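Local coordinates for protein tyrosyl-tRNA synthetase (Archaeoglobus fulgidus, PDB 2CYB) that probably catalyses the two-step attachment of tyrosine to its cognate tRNA, first activating the amino acid with ATP and then transferring it to the tRNA acceptor end, at residues 92-95 / 96-100; 184-187 / 188-192; 226-229 / 230-233. All coordinates share one frame; numbering follows the deposited sequence.

In the fold
All three contacts are local, each joining neighbouring turns of one helix or the start of one, and they follow one another along the class I synthetase chain. Contacts 1 and 2 belong to helices of the Rossmann-fold core that holds the tyrosine: the side chain of F97 in contact 1 lies about 9 Å from the bound amino acid, and that of H184 in contact 2 about 6 Å. The centres of contacts 1 and 2 lie about 30 Å apart. Contact 3 opens helix 229-237 away from the tyrosine pocket and the signature motifs, about 41 Å from contact 2 between centres and on the opposite side of the chain's centre. It touches contact 1 lightly, where Y92 OH packs 4.0 Å from R226 NH1.

Contact 1. Residues 92-95 / 96-100; sequences YNKK and VFIAL
Y92 and V96, one turn apart in helix 83-99 of the Rossmann-fold core, meet methyl to ring. V96 CG2 sits over one face of the tyrosine ring, 3.8 Å from its centroid and shifted toward the CZ rim, which makes a CH-pi contact. Both torsions serve it: the Y92 ring swings anti to its own nitrogen (chi1 168°), leaning along the helix toward the next turn, while V96 keeps CG2 beside its backbone N, where it also lies against Y92 O.

The next pair is turned differently. F97 lays its ring back along the preceding turn, with CE2 4.0 Å from N93 CB and CD2 near N93 O; on the strand side this ring also meets Y39 and packs on L70 and F109. N93 ND2 is hydrogen-bonded to S42 O in the 'HIGH' region, so this helix face is tied to a signature element of the synthetase.

K94 and I98 slant across each other, CG to CD1, and the lysine's bent chain carries NZ to a salt bridge with E104. Beneath these side chains run four i to i+4 backbone bonds, the straightest from F97 N to N93 O at 2.9 Å and 176°.

Contact 2. Residues 184-187 / 188-192; sequences HMLA and RENLP
M185 and R188 run side by side on helix 181-190, the crossover helix of the beta-alpha-beta unit between strands 173-177 and 200-204 of the Rossmann fold. Their contact is apolar: M185 CE lies 3.5 Å from R188 CD. The methionine folds back at chi2 (-54°), which brings its terminal methyl alongside the arginine's aliphatic stem, and both side chains also pack on V18. On another face of the helix A187 CB meets L191 CD1 at 4.1 Å, and this pair faces helix 154-168.

A polar group meets a branched one where L186 CD1 approaches N190 ND2 at 3.4 Å, the two side chains slanting past each other. L186 has CG anti to its backbone N (chi1 172°), which directs the branch toward the next turn. The buried N190 also packs on M128 and I131, and an alanine here would probably leave a gap beside L186 CD1 and against helix 119-131.

The polar ends find their mates elsewhere. R188 NH1 binds P199 O and forms a salt bridge with E22, E189 pairs with R136, and H184 ND1 is hydrogen-bonded to H203 while its ring packs on Q162, a residue that binds the substrate tyrosine.

Main-chain bonds link the two halves of the helix. R188 N reaches H184 O at 3.0 Å, and L191 N reaches A187 O at 2.9 Å. L186 O accepts two donors, N190 N at 2.8 Å and, weakly, E189 N at 3.3 Å.

Contact 3. Residues 226-229 / 230-233; sequences RDPP and EEVE
The carboxylates of D227 and E231 are turned 60° against each other, and neither lies against the other: D227 meets E231 through OD1, 3.7 Å from the methylene carbon E231 CG. The proline ring of P228 lies alongside the same glutamate, its CG 3.5 Å from E231 CB. E231 is therefore touched low on its stem by two residues, while its bend at chi2 (65°) leads the acid group away, leaving OE1 5.0 Å from D227 OD1. On the apolar side D227 CB meets V232 CG2 at 3.9 Å.

P228 occupies the N-cap of helix 229-237, and P229 begins its first turn. The carbonyl of P228 accepts V232 N at 2.9 Å, nearly in line with its C=O bond, and more weakly E231 N. P229 O takes E233 N at 3.0 Å, and helix 297-319 packs against the P229 ring and V232.

A proline's ring already restricts phi and it has no N-H to offer, which suits a helix opening, where amides lack acceptors in a preceding turn. The like charges are probably eased by K235, whose salt bridge to D227 OD2 ties loop to helix; S224 N holds that oxygen from within the loop, and E231 OE1 has a long, weak ion pair with R234.

Contact 1. Residues 92-95 / 96-100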
loop_
_atom_site.group_PDB
_atom_site.type_symbol
_atom_site.label_atom_id
_atom_site.label_comp_id
_atom_site.label_asym_id
_atom_site.label_seq_id
_atom_site.Cartn_x
_atom_site.Cartn_y
_atom_site.Cartn_z
ATOM N N TYR A 92 -27.511 -2.055 -0.338
ATOM C CA TYR A 92 -28.326 -2.934 -1.158
ATOM C C TYR A 92 -27.928 -4.382 -0.913
ATOM O O TYR A 92 -28.785 -5.254 -0.767
ATOM C CB TYR A 92 -28.143 -2.602 -2.637
ATOM C CG TYR A 92 -28.721 -3.651 -3.553
ATOM C CD1 TYR A 92 -30.079 -3.970 -3.511
ATOM C CD2 TYR A 92 -27.906 -4.349 -4.443
ATOM C CE1 TYR A 92 -30.611 -4.960 -4.332
ATOM C CE2 TYR A 92 -28.426 -5.341 -5.269
ATOM C CZ TYR A 92 -29.777 -5.641 -5.207
ATOM O OH TYR A 92 -30.294 -6.623 -6.019
ATOM N N ASN A 93 -26.624 -4.635 -0.882
ATOM C CA ASN A 93 -26.119 -5.985 -0.646
ATOM C C ASN A 93 -26.565 -6.545 0.697
ATOM O O ASN A 93 -26.896 -7.725 0.798
ATOM C CB ASN A 93 -24.588 -6.009 -0.720
ATOM C CG ASN A 93 -24.065 -5.958 -2.145
ATOM O OD1 ASN A 93 -22.863 -6.098 -2.373
ATOM N ND2 ASN A 93 -24.961 -5.759 -3.111
ATOM N N LYS A 94 -26.564 -5.713 1.737
ATOM C CA LYS A 94 -26.984 -6.178 3.053
ATOM C C LYS A 94 -28.428 -6.660 2.988
ATOM O O LYS A 94 -28.770 -7.696 3.557
ATOM C CB LYS A 94 -26.842 -5.063 4.093
ATOM C CG LYS A 94 -27.146 -5.486 5.531
ATOM C CD LYS A 94 -26.426 -4.556 6.507
ATOM C CE LYS A 94 -27.368 -3.714 7.353
ATOM N NZ LYS A 94 -27.923 -4.470 8.506
ATOM N N LYS A 95 -29.268 -5.911 2.280
ATOM C CA LYS A 95 -30.676 -6.278 2.136
ATOM C C LYS A 95 -30.820 -7.638 1.460
ATOM O O LYS A 95 -31.606 -8.482 1.897
ATOM C CB LYS A 95 -31.418 -5.228 1.308
ATOM C CG LYS A 95 -31.493 -3.862 1.957
ATOM C CD LYS A 95 -32.295 -2.904 1.095
ATOM C CE LYS A 95 -32.462 -1.556 1.776
ATOM N NZ LYS A 95 -33.308 -0.632 0.967
ATOM N N VAL A 96 -30.054 -7.850 0.395
ATOM C CA VAL A 96 -30.115 -9.108 -0.333
ATOM C C VAL A 96 -29.662 -10.277 0.524
ATOM O O VAL A 96 -30.351 -11.293 0.600
ATOM C CB VAL A 96 -29.252 -9.055 -1.612
ATOM C CG1 VAL A 96 -29.299 -10.399 -2.333
ATOM C CG2 VAL A 96 -29.753 -7.950 -2.522
ATOM N N PHE A 97 -28.503 -10.142 1.166
ATOM C CA PHE A 97 -27.995 -11.216 2.007
ATOM C C PHE A 97 -29.009 -11.607 3.077
ATOM O O PHE A 97 -29.150 -12.786 3.406
ATOM C CB PHE A 97 -26.660 -10.818 2.651
ATOM C CG PHE A 97 -25.507 -10.777 1.677
ATOM C CD1 PHE A 97 -25.253 -11.856 0.836
ATOM C CD2 PHE A 97 -24.671 -9.665 1.612
ATOM C CE1 PHE A 97 -24.181 -11.831 -0.062
ATOM C CE2 PHE A 97 -23.598 -9.632 0.719
ATOM C CZ PHE A 97 -23.354 -10.719 -0.119
ATOM N N ILE A 98 -29.714 -10.617 3.614
ATOM C CA ILE A 98 -30.736 -10.881 4.622
ATOM C C ILE A 98 -31.860 -11.662 3.947
ATOM O O ILE A 98 -32.283 -12.718 4.427
ATOM C CB ILE A 98 -31.316 -9.568 5.194
ATOM C CG1 ILE A 98 -30.227 -8.808 5.953
ATOM C CG2 ILE A 98 -32.495 -9.875 6.120
ATOM C CD1 ILE A 98 -30.666 -7.461 6.471
ATOM N N ALA A 99 -32.320 -11.136 2.817
ATOM C CA ALA A 99 -33.393 -11.751 2.048
ATOM C C ALA A 99 -33.065 -13.175 1.606
ATOM O O ALA A 99 -33.967 -13.980 1.398
ATOM C CB ALA A 99 -33.715 -10.888 0.837
ATOM N N LEU A 100 -31.779 -13.487 1.462
ATOM C CA LEU A 100 -31.361 -14.824 1.052
ATOM C C LEU A 100 -31.333 -15.798 2.225
ATOM O O LEU A 100 -31.112 -16.998 2.047
ATOM C CB LEU A 100 -29.981 -14.782 0.400
ATOM C CG LEU A 100 -29.881 -14.148 -0.987
ATOM C CD1 LEU A 100 -28.424 -14.137 -1.425
ATOM C CD2 LEU A 100 -30.734 -14.927 -1.983
#

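Contact 2. Residues 184-187 / 188-192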
loop_
_atom_site.group_PDB
_atom_site.type_symbol
_atom_site.label_atom_id
_atom_site.label_comp_id
_atom_site.label_asym_id
_atom_site.label_seq_id
_atom_site.Cartn_x
_atom_site.Cartn_y
_atom_site.Cartn_z
ATOM N N HIS A 184 -5.403 -16.297 1.869
ATOM C CA HIS A 184 -5.556 -16.986 3.140
ATOM C C HIS A 184 -4.246 -17.606 3.611
ATOM O O HIS A 184 -3.974 -17.637 4.809
ATOM C CB HIS A 184 -6.654 -18.048 3.053
ATOM C CG HIS A 184 -8.036 -17.479 3.065
ATOM N ND1 HIS A 184 -9.161 -18.246 2.858
ATOM C CD2 HIS A 184 -8.475 -16.214 3.277
ATOM C CE1 HIS A 184 -10.235 -17.477 2.942
ATOM N NE2 HIS A 184 -9.845 -16.241 3.196
ATOM N N MET A 185 -3.422 -18.099 2.692
ATOM C CA MET A 185 -2.152 -18.671 3.132
ATOM C C MET A 185 -1.260 -17.551 3.662
ATOM O O MET A 185 -0.526 -17.731 4.641
ATOM C CB MET A 185 -1.453 -19.413 1.993
ATOM C CG MET A 185 -2.206 -20.652 1.509
ATOM S SD MET A 185 -2.600 -21.829 2.842
ATOM C CE MET A 185 -4.310 -21.382 3.197
ATOM N N LEU A 186 -1.324 -16.391 3.015
ATOM C CA LEU A 186 -0.533 -15.252 3.457
ATOM C C LEU A 186 -0.961 -14.887 4.882
ATOM O O LEU A 186 -0.127 -14.566 5.726
ATOM C CB LEU A 186 -0.749 -14.067 2.505
ATOM C CG LEU A 186 -0.178 -12.690 2.866
ATOM C CD1 LEU A 186 1.318 -12.777 3.088
ATOM C CD2 LEU A 186 -0.482 -11.715 1.740
ATOM N N ALA A 187 -2.263 -14.945 5.146
ATOM C CA ALA A 187 -2.785 -14.634 6.472
ATOM C C ALA A 187 -2.243 -15.637 7.491
ATOM O O ALA A 187 -1.729 -15.252 8.549
ATOM C CB ALA A 187 -4.312 -14.678 6.460
ATOM N N ARG A 188 -2.345 -16.923 7.167
ATOM C CA ARG A 188 -1.862 -17.976 8.063
ATOM C C ARG A 188 -0.375 -17.820 8.394
ATOM O O ARG A 188 0.054 -18.104 9.512
ATOM C CB ARG A 188 -2.098 -19.367 7.440
ATOM C CG ARG A 188 -3.564 -19.809 7.411
ATOM C CD ARG A 188 -3.735 -21.146 6.686
ATOM N NE ARG A 188 -3.012 -22.252 7.327
ATOM C CZ ARG A 188 -3.454 -22.942 8.378
ATOM N NH1 ARG A 188 -4.623 -22.658 8.934
ATOM N NH2 ARG A 188 -2.724 -23.936 8.868
ATOM N N GLU A 189 0.403 -17.356 7.426
ATOM C CA GLU A 189 1.836 -17.195 7.618
ATOM C C GLU A 189 2.247 -15.887 8.304
ATOM O O GLU A 189 3.155 -15.879 9.138
ATOM C CB GLU A 189 2.551 -17.315 6.267
ATOM C CG GLU A 189 4.064 -17.284 6.345
ATOM C CD GLU A 189 4.723 -17.458 4.989
ATOM O OE1 GLU A 189 4.465 -18.484 4.326
ATOM O OE2 GLU A 189 5.502 -16.569 4.584
ATOM N N ASN A 190 1.564 -14.795 7.974
ATOM C CA ASN A 190 1.903 -13.484 8.522
ATOM C C ASN A 190 1.198 -13.017 9.789
ATOM O O ASN A 190 1.799 -12.299 10.588
ATOM C CB ASN A 190 1.716 -12.419 7.439
ATOM C CG ASN A 190 2.841 -12.419 6.434
ATOM O OD1 ASN A 190 3.564 -13.404 6.294
ATOM N ND2 ASN A 190 2.992 -11.314 5.718
ATOM N N LEU A 191 -0.062 -13.402 9.976
ATOM C CA LEU A 191 -0.795 -12.963 11.158
ATOM C C LEU A 191 -0.097 -13.300 12.476
ATOM O O LEU A 191 -0.091 -12.486 13.395
ATOM C CB LEU A 191 -2.219 -13.519 11.163
ATOM C CG LEU A 191 -3.145 -12.895 10.104
ATOM C CD1 LEU A 191 -4.556 -13.392 10.305
ATOM C CD2 LEU A 191 -3.112 -11.378 10.214
ATOM N N PRO A 192 0.514 -14.491 12.582
ATOM C CA PRO A 192 1.179 -14.793 13.852
ATOM C C PRO A 192 2.306 -13.804 14.160
ATOM O O PRO A 192 2.579 -13.515 15.324
ATOM C CB PRO A 192 1.697 -16.215 13.643
ATOM C CG PRO A 192 0.690 -16.811 12.689
ATOM C CD PRO A 192 0.510 -15.672 11.696
#

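Contact 3. Residues 226-229 / 230-233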
loop_
_atom_site.group_PDB
_atom_site.type_symbol
_atom_site.label_atom_id
_atom_site.label_comp_id
_atom_site.label_asym_id
_atom_site.label_seq_id
_atom_site.Cartn_x
_atom_site.Cartn_y
_atom_site.Cartn_z
ATOM N N ARG A 226 -31.654 -10.883 -9.358
ATOM C CA ARG A 226 -32.622 -9.938 -9.890
ATOM C C ARG A 226 -33.225 -10.417 -11.210
ATOM O O ARG A 226 -34.161 -9.809 -11.723
ATOM C CB ARG A 226 -31.947 -8.578 -10.079
ATOM C CG ARG A 226 -32.877 -7.385 -10.024
ATOM C CD ARG A 226 -32.090 -6.088 -10.193
ATOM N NE ARG A 226 -32.948 -4.907 -10.148
ATOM C CZ ARG A 226 -33.631 -4.519 -9.076
ATOM N NH1 ARG A 226 -33.561 -5.217 -7.949
ATOM N NH2 ARG A 226 -34.388 -3.430 -9.130
ATOM N N ASP A 227 -32.690 -11.502 -11.768
ATOM C CA ASP A 227 -33.228 -12.022 -13.019
ATOM C C ASP A 227 -34.685 -12.466 -12.840
ATOM O O ASP A 227 -35.016 -13.194 -11.901
ATOM C CB ASP A 227 -32.407 -13.215 -13.527
ATOM C CG ASP A 227 -31.089 -12.804 -14.160
ATOM O OD1 ASP A 227 -31.009 -11.693 -14.727
ATOM O OD2 ASP A 227 -30.133 -13.608 -14.115
ATOM N N PRO A 228 -35.581 -12.012 -13.732
ATOM C CA PRO A 228 -36.990 -12.405 -13.625
ATOM C C PRO A 228 -37.155 -13.880 -14.016
ATOM O O PRO A 228 -36.348 -14.425 -14.779
ATOM C CB PRO A 228 -37.683 -11.455 -14.596
ATOM C CG PRO A 228 -36.634 -11.228 -15.645
ATOM C CD PRO A 228 -35.384 -11.038 -14.820
ATOM N N PRO A 229 -38.205 -14.540 -13.503
ATOM C CA PRO A 229 -38.458 -15.952 -13.804
ATOM C C PRO A 229 -38.252 -16.311 -15.271
ATOM O O PRO A 229 -37.656 -17.336 -15.588
ATOM C CB PRO A 229 -39.898 -16.142 -13.342
ATOM C CG PRO A 229 -39.959 -15.260 -12.145
ATOM C CD PRO A 229 -39.261 -13.997 -12.630
ATOM N N GLU A 230 -38.741 -15.458 -16.163
ATOM C CA GLU A 230 -38.601 -15.691 -17.597
ATOM C C GLU A 230 -37.140 -15.711 -18.024
ATOM O O GLU A 230 -36.730 -16.553 -18.823
ATOM C CB GLU A 230 -39.340 -14.603 -18.384
ATOM C CG GLU A 230 -40.820 -14.866 -18.601
ATOM C CD GLU A 230 -41.079 -15.824 -19.754
ATOM O OE1 GLU A 230 -40.645 -16.994 -19.672
ATOM O OE2 GLU A 230 -41.714 -15.401 -20.745
ATOM N N GLU A 231 -36.360 -14.772 -17.495
ATOM C CA GLU A 231 -34.944 -14.677 -17.829
ATOM C C GLU A 231 -34.189 -15.879 -17.266
ATOM O O GLU A 231 -33.306 -16.428 -17.925
ATOM C CB GLU A 231 -34.356 -13.369 -17.285
ATOM C CG GLU A 231 -32.881 -13.151 -17.627
ATOM C CD GLU A 231 -32.622 -12.979 -19.118
ATOM O OE1 GLU A 231 -31.434 -12.912 -19.509
ATOM O OE2 GLU A 231 -33.593 -12.909 -19.900
ATOM N N VAL A 232 -34.532 -16.287 -16.048
ATOM C CA VAL A 232 -33.887 -17.459 -15.451
ATOM C C VAL A 232 -34.124 -18.667 -16.355
ATOM O O VAL A 232 -33.210 -19.439 -16.640
ATOM C CB VAL A 232 -34.461 -17.777 -14.057
ATOM C CG1 VAL A 232 -33.937 -19.117 -13.568
ATOM C CG2 VAL A 232 -34.090 -16.673 -13.075
ATOM N N GLU A 233 -35.361 -18.822 -16.811
ATOM C CA GLU A 233 -35.707 -19.939 -17.679
ATOM C C GLU A 233 -34.907 -19.916 -18.965
ATOM O O GLU A 233 -34.390 -20.945 -19.397
ATOM C CB GLU A 233 -37.203 -19.917 -17.985
ATOM C CG GLU A 233 -38.068 -20.407 -16.832
ATOM C CD GLU A 233 -39.544 -20.149 -17.065
ATOM O OE1 GLU A 233 -39.960 -20.112 -18.243
ATOM O OE2 GLU A 233 -40.288 -19.994 -16.072
#